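Local coordinates for two-domain protein containing predicted PHP-like metal-dependent phosphoesterase (Bacteroides vulgatus ATCC 8482, PDB 3E38) that is a predicted PHP-like metal-dependent phosphoesterase that binds zinc ions and may act as a 5'-3' exonuclease on DNA or RNA, at residues I226-A229 with R233-A236; W181-N186 with I244-L249. All blocks are in the same frame, centred on the assembly; numbering follows the deposited sequence.

Interaction 1: residues I226-A229 with R233-A236; sequences IREA and RRTA
Arg234, just before strand 235-239, reaches back to Glu228 on helix 223-231. Arg234 CB lies 3.6 Å from Ala229 O. The chain then runs extended through CG and CD and bends at chi3 (-58°), which turns the guanidinium toward the helix. Arg234 NH1 meets Glu228 OE1 at 3.0 Å, and it also bonds to Phe217 O on strand 213-218. The same Arg234 NH1 lies 3.7 Å from Ala229 CA. Arg234 NH2 meets Glu228 OE2 at 2.8 Å. The salt bridge is thus end-on and two-pronged, one nitrogen to each oxygen. Both bonds are nearly straight. They lie in the guanidinium plane and use the syn side of each oxygen, with the two planes 24° apart. Glu228 CB does not point at Arg234. Its CG is anti to the backbone N (chi1 -180°), and with the bend at chi2 this brings the carboxylate round to the guanidinium. The helix ends here in a Schellman motif, with Arg233 at C-prime with positive phi. Arg234 N bonds to Ala229 O at 2.8 Å. Arg234 is also the centre of an inverse gamma turn, just before the strand begins at Thr235. Ala229 CB is 3.9 Å from Arg234 O, and it also touches Val216 on strand 213-218.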
loop_
_atom_site.group_PDB
_atom_site.type_symbol
_atom_site.label_atom_id
_atom_site.label_comp_id
_atom_site.label_asym_id
_atom_site.label_seq_id
_atom_site.Cartn_x
_atom_site.Cartn_y
_atom_site.Cartn_z
ATOM N N ILE B 226 -34.547 5.484 0.666
ATOM C CA ILE B 226 -33.600 6.127 1.575
ATOM C C ILE B 226 -34.315 7.032 2.565
ATOM O O ILE B 226 -34.054 7.035 3.752
ATOM C CB ILE B 226 -32.610 6.955 0.820
ATOM C CG1 ILE B 226 -31.687 6.032 -0.011
ATOM C CG2 ILE B 226 -31.771 7.816 1.771
ATOM C CD1 ILE B 226 -30.682 6.776 -0.739
ATOM N N ARG B 227 -35.220 7.814 2.029
ATOM C CA ARG B 227 -35.940 8.792 2.807
ATOM C C ARG B 227 -36.711 8.103 3.908
ATOM O O ARG B 227 -36.709 8.582 5.049
ATOM C CB ARG B 227 -36.880 9.641 1.933
ATOM C CG ARG B 227 -37.725 10.636 2.747
ATOM C CD ARG B 227 -36.840 11.478 3.601
ATOM N NE ARG B 227 -37.531 12.407 4.488
ATOM C CZ ARG B 227 -37.933 13.633 4.143
ATOM N NH1 ARG B 227 -37.789 14.116 2.901
ATOM N NH2 ARG B 227 -38.496 14.379 5.050
ATOM N N GLU B 228 -37.330 6.961 3.576
ATOM C CA GLU B 228 -38.163 6.204 4.563
ATOM C C GLU B 228 -37.286 5.608 5.686
ATOM O O GLU B 228 -37.628 5.613 6.888
ATOM C CB GLU B 228 -39.038 5.133 3.876
ATOM C CG GLU B 228 -39.926 4.323 4.841
ATOM C CD GLU B 228 -39.213 3.157 5.496
ATOM O OE1 GLU B 228 -38.132 2.736 4.991
ATOM O OE2 GLU B 228 -39.765 2.632 6.492
ATOM N N ALA B 229 -36.106 5.175 5.286
ATOM C CA ALA B 229 -35.111 4.666 6.246
ATOM C C ALA B 229 -34.727 5.779 7.223
ATOM O O ALA B 229 -34.722 5.601 8.460
ATOM C CB ALA B 229 -33.865 4.159 5.527
ATOM N N ARG B 233 -35.163 6.293 11.308
ATOM C CA ARG B 233 -33.840 6.174 11.953
ATOM C C ARG B 233 -33.087 4.861 11.728
ATOM O O ARG B 233 -32.302 4.411 12.575
ATOM C CB ARG B 233 -34.008 6.380 13.449
ATOM C CG ARG B 233 -34.916 7.554 13.800
ATOM C CD ARG B 233 -35.476 7.352 15.202
ATOM N NE ARG B 233 -36.230 6.096 15.276
ATOM C CZ ARG B 233 -37.531 5.957 14.995
ATOM N NH1 ARG B 233 -38.269 6.997 14.615
ATOM N NH2 ARG B 233 -38.103 4.762 15.095
ATOM N N ARG B 234 -33.335 4.283 10.570
ATOM C CA ARG B 234 -32.772 2.991 10.165
ATOM C C ARG B 234 -31.453 3.207 9.451
ATOM O O ARG B 234 -31.268 2.988 8.245
ATOM C CB ARG B 234 -33.784 2.208 9.331
ATOM C CG ARG B 234 -33.772 0.741 9.677
ATOM C CD ARG B 234 -34.771 -0.067 8.886
ATOM N NE ARG B 234 -36.151 0.394 9.044
ATOM C CZ ARG B 234 -36.855 1.011 8.102
ATOM N NH1 ARG B 234 -36.325 1.268 6.910
ATOM N NH2 ARG B 234 -38.105 1.360 8.352
ATOM N N THR B 235 -30.542 3.672 10.296
ATOM C CA THR B 235 -29.149 4.027 9.959
ATOM C C THR B 235 -28.158 3.600 11.025
ATOM O O THR B 235 -28.503 3.262 12.174
ATOM C CB THR B 235 -28.965 5.578 9.874
ATOM O OG1 THR B 235 -29.207 6.167 11.178
ATOM C CG2 THR B 235 -29.946 6.238 8.849
ATOM N N ALA B 236 -26.909 3.660 10.605
ATOM C CA ALA B 236 -25.721 3.491 11.466
ATOM C C ALA B 236 -24.602 4.253 10.813
ATOM O O ALA B 236 -24.433 4.195 9.584
ATOM C CB ALA B 236 -25.327 2.020 11.652
#

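Interaction 2: residues W181-N186 with I244-L249; sequences WCLDKN and IGREDL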
loop_
_atom_site.group_PDB
_atom_site.type_symbol
_atom_site.label_atom_id
_atom_site.label_comp_id
_atom_site.label_asym_id
_atom_site.label_seq_id
_atom_site.Cartn_x
_atom_site.Cartn_y
_atom_site.Cartn_z
ATOM N N TRP B 181 -27.833 12.291 22.362
ATOM C CA TRP B 181 -28.889 13.241 21.957
ATOM C C TRP B 181 -29.890 12.532 21.089
ATOM O O TRP B 181 -31.091 12.625 21.294
ATOM C CB TRP B 181 -28.333 14.456 21.219
ATOM C CG TRP B 181 -27.645 15.371 22.151
ATOM C CD1 TRP B 181 -27.926 15.516 23.475
ATOM C CD2 TRP B 181 -26.648 16.360 21.848
ATOM N NE1 TRP B 181 -27.113 16.472 24.036
ATOM C CE2 TRP B 181 -26.341 17.023 23.054
ATOM C CE3 TRP B 181 -26.021 16.765 20.697
ATOM C CZ2 TRP B 181 -25.402 18.028 23.126
ATOM C CZ3 TRP B 181 -25.096 17.775 20.770
ATOM C CH2 TRP B 181 -24.786 18.388 21.961
ATOM N N CYS B 182 -29.370 11.805 20.126
ATOM C CA CYS B 182 -30.227 11.052 19.215
ATOM C C CYS B 182 -31.005 9.979 19.964
ATOM O O CYS B 182 -32.188 9.731 19.669
ATOM C CB CYS B 182 -29.431 10.412 18.098
ATOM S SG CYS B 182 -28.645 11.592 16.999
ATOM N N LEU B 183 -30.370 9.417 20.987
ATOM C CA LEU B 183 -31.007 8.365 21.786
ATOM C C LEU B 183 -32.144 8.987 22.602
ATOM O O LEU B 183 -33.265 8.488 22.591
ATOM C CB LEU B 183 -30.039 7.588 22.707
ATOM C CG LEU B 183 -28.916 6.770 22.063
ATOM C CD1 LEU B 183 -28.093 6.105 23.172
ATOM C CD2 LEU B 183 -29.406 5.727 21.027
ATOM N N ASP B 184 -31.879 10.127 23.218
ATOM C CA ASP B 184 -32.893 10.774 24.081
ATOM C C ASP B 184 -34.006 11.441 23.293
ATOM O O ASP B 184 -35.157 11.442 23.705
ATOM C CB ASP B 184 -32.263 11.835 24.972
ATOM C CG ASP B 184 -31.246 11.254 25.942
ATOM O OD1 ASP B 184 -31.353 10.050 26.269
ATOM O OD2 ASP B 184 -30.340 12.009 26.369
ATOM N N LYS B 185 -33.664 11.959 22.125
ATOM C CA LYS B 185 -34.610 12.754 21.329
ATOM C C LYS B 185 -35.192 11.998 20.132
ATOM O O LYS B 185 -35.923 12.541 19.312
ATOM C CB LYS B 185 -33.901 14.061 20.935
ATOM C CG LYS B 185 -33.938 15.043 22.111
ATOM C CD LYS B 185 -32.792 16.068 22.225
ATOM C CE LYS B 185 -33.050 16.948 23.519
ATOM N NZ LYS B 185 -31.847 17.583 24.197
ATOM N N ASN B 186 -34.822 10.731 20.037
ATOM C CA ASN B 186 -35.305 9.833 18.977
ATOM C C ASN B 186 -34.974 10.285 17.556
ATOM O O ASN B 186 -35.837 10.313 16.676
ATOM C CB ASN B 186 -36.824 9.668 19.092
ATOM C CG ASN B 186 -37.330 8.463 18.320
ATOM O OD1 ASN B 186 -36.573 7.537 18.031
ATOM N ND2 ASN B 186 -38.604 8.465 17.987
ATOM N N ILE B 244 -21.619 3.058 14.496
ATOM C CA ILE B 244 -22.436 3.678 15.518
ATOM C C ILE B 244 -23.922 3.619 15.211
ATOM O O ILE B 244 -24.370 4.018 14.143
ATOM C CB ILE B 244 -21.998 5.143 15.659
ATOM C CG1 ILE B 244 -20.467 5.190 15.823
ATOM C CG2 ILE B 244 -22.764 5.833 16.820
ATOM C CD1 ILE B 244 -19.772 6.371 15.192
ATOM N N GLY B 245 -24.679 3.116 16.170
ATOM C CA GLY B 245 -26.123 3.013 16.002
ATOM C C GLY B 245 -26.896 2.392 17.155
ATOM O O GLY B 245 -26.344 2.015 18.170
ATOM N N ARG B 246 -28.204 2.298 16.988
ATOM C CA ARG B 246 -29.033 1.680 18.016
ATOM C C ARG B 246 -28.809 0.175 18.039
ATOM O O ARG B 246 -28.662 -0.517 17.026
ATOM C CB ARG B 246 -30.512 2.032 17.868
ATOM C CG ARG B 246 -30.807 3.466 18.234
ATOM C CD ARG B 246 -32.302 3.779 18.312
ATOM N NE ARG B 246 -32.499 5.221 18.489
ATOM C CZ ARG B 246 -32.205 6.129 17.560
ATOM N NH1 ARG B 246 -31.658 5.760 16.398
ATOM N NH2 ARG B 246 -32.387 7.404 17.807
ATOM N N GLU B 247 -28.744 -0.293 19.259
ATOM C CA GLU B 247 -28.522 -1.693 19.560
ATOM C C GLU B 247 -29.459 -2.628 18.813
ATOM O O GLU B 247 -29.079 -3.718 18.416
ATOM C CB GLU B 247 -28.728 -1.926 21.053
ATOM C CG GLU B 247 -28.689 -3.377 21.365
ATOM C CD GLU B 247 -29.000 -3.665 22.781
ATOM O OE1 GLU B 247 -29.443 -2.744 23.493
ATOM O OE2 GLU B 247 -28.810 -4.821 23.176
ATOM N N ASP B 248 -30.701 -2.189 18.679
ATOM C CA ASP B 248 -31.741 -2.985 18.026
ATOM C C ASP B 248 -31.445 -3.154 16.546
ATOM O O ASP B 248 -32.055 -3.943 15.857
ATOM C CB ASP B 248 -33.123 -2.379 18.211
ATOM C CG ASP B 248 -33.275 -1.055 17.498
ATOM O OD1 ASP B 248 -32.467 -0.742 16.587
ATOM O OD2 ASP B 248 -34.203 -0.333 17.849
ATOM N N LEU B 249 -30.487 -2.385 16.084
ATOM C CA LEU B 249 -30.033 -2.458 14.705
ATOM C C LEU B 249 -28.645 -3.108 14.638
ATOM O O LEU B 249 -28.394 -3.951 13.771
ATOM C CB LEU B 249 -30.004 -1.075 14.062
ATOM C CG LEU B 249 -31.340 -0.493 13.595
ATOM C CD1 LEU B 249 -31.091 0.856 12.979
ATOM C CD2 LEU B 249 -32.011 -1.454 12.612
#
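NH2 of Arg246 bonds to Leu187 O, just beyond helix 176-185, and, weakly, to Cys182 O within it. Leu187 O is its stronger partner. The Cys182 O bond, 3.0 Å from Arg246 NH2, is weak and bent, with an N-H...O angle of 123°, although the oxygen sits at the edge of the guanidinium, near its plane. The Arg246 side chain is extended from CG to NE. That length carries NH2 across to the helix, since the nearest CA atoms, those of Leu183 and Arg246, are 7.9 Å apart. Leu183 runs alongside in the opposite direction. Leu183 CD2 lies over one face of the guanidinium, 4.0 Å from Arg246 NE, and also packs on the aliphatic part, 3.9 Å from Arg246 CG. Asn186 comes in across the arginine, its amide plane turned 85° from the guanidinium. Asn186 OD1 stays 4.2 Å from Arg246 NH2, a packing distance. Asn186 has positive phi and is the first residue to leave the helical path. An alanine in place of Arg246 is likely to leave the carbonyls of Cys182 and Leu187 without this donor and to take away the surface that Leu183 covers. Arg246 is also the N-cap residue of helix 247-257. The contact therefore joins the C-terminal end of one helix to the N-terminal start of another. Met189 of strand 188-192 touches Cys182, Leu183 and Arg246, and strand 330-332 of the Ig-like part lies against Leu183 and Glu247.

How the interactions relate
Both interactions lie away from the zinc sites and depend on an arginine. Interaction 1 buries Ala229 while its charged pair is partly exposed; interaction 2 runs from buried Cys182 to exposed Asn186. Their chemistry differs. Interaction 1 is local: it closes the turn from helix 223-231 into strand 235-239 with a paired-charge bridge and backbone capping. Interaction 2 joins parts far apart in sequence, and its arginine meets neutral carbonyls and a leucine. Their centres are about 12 Å apart, and they touch by packing. The Arg233 side chain meets Asn186 and Arg246, while Leu249 CD1 lies 3.6 Å from Thr235 O. Strand 188-192 backs both, touching Thr235 in one and Cys182 in the other.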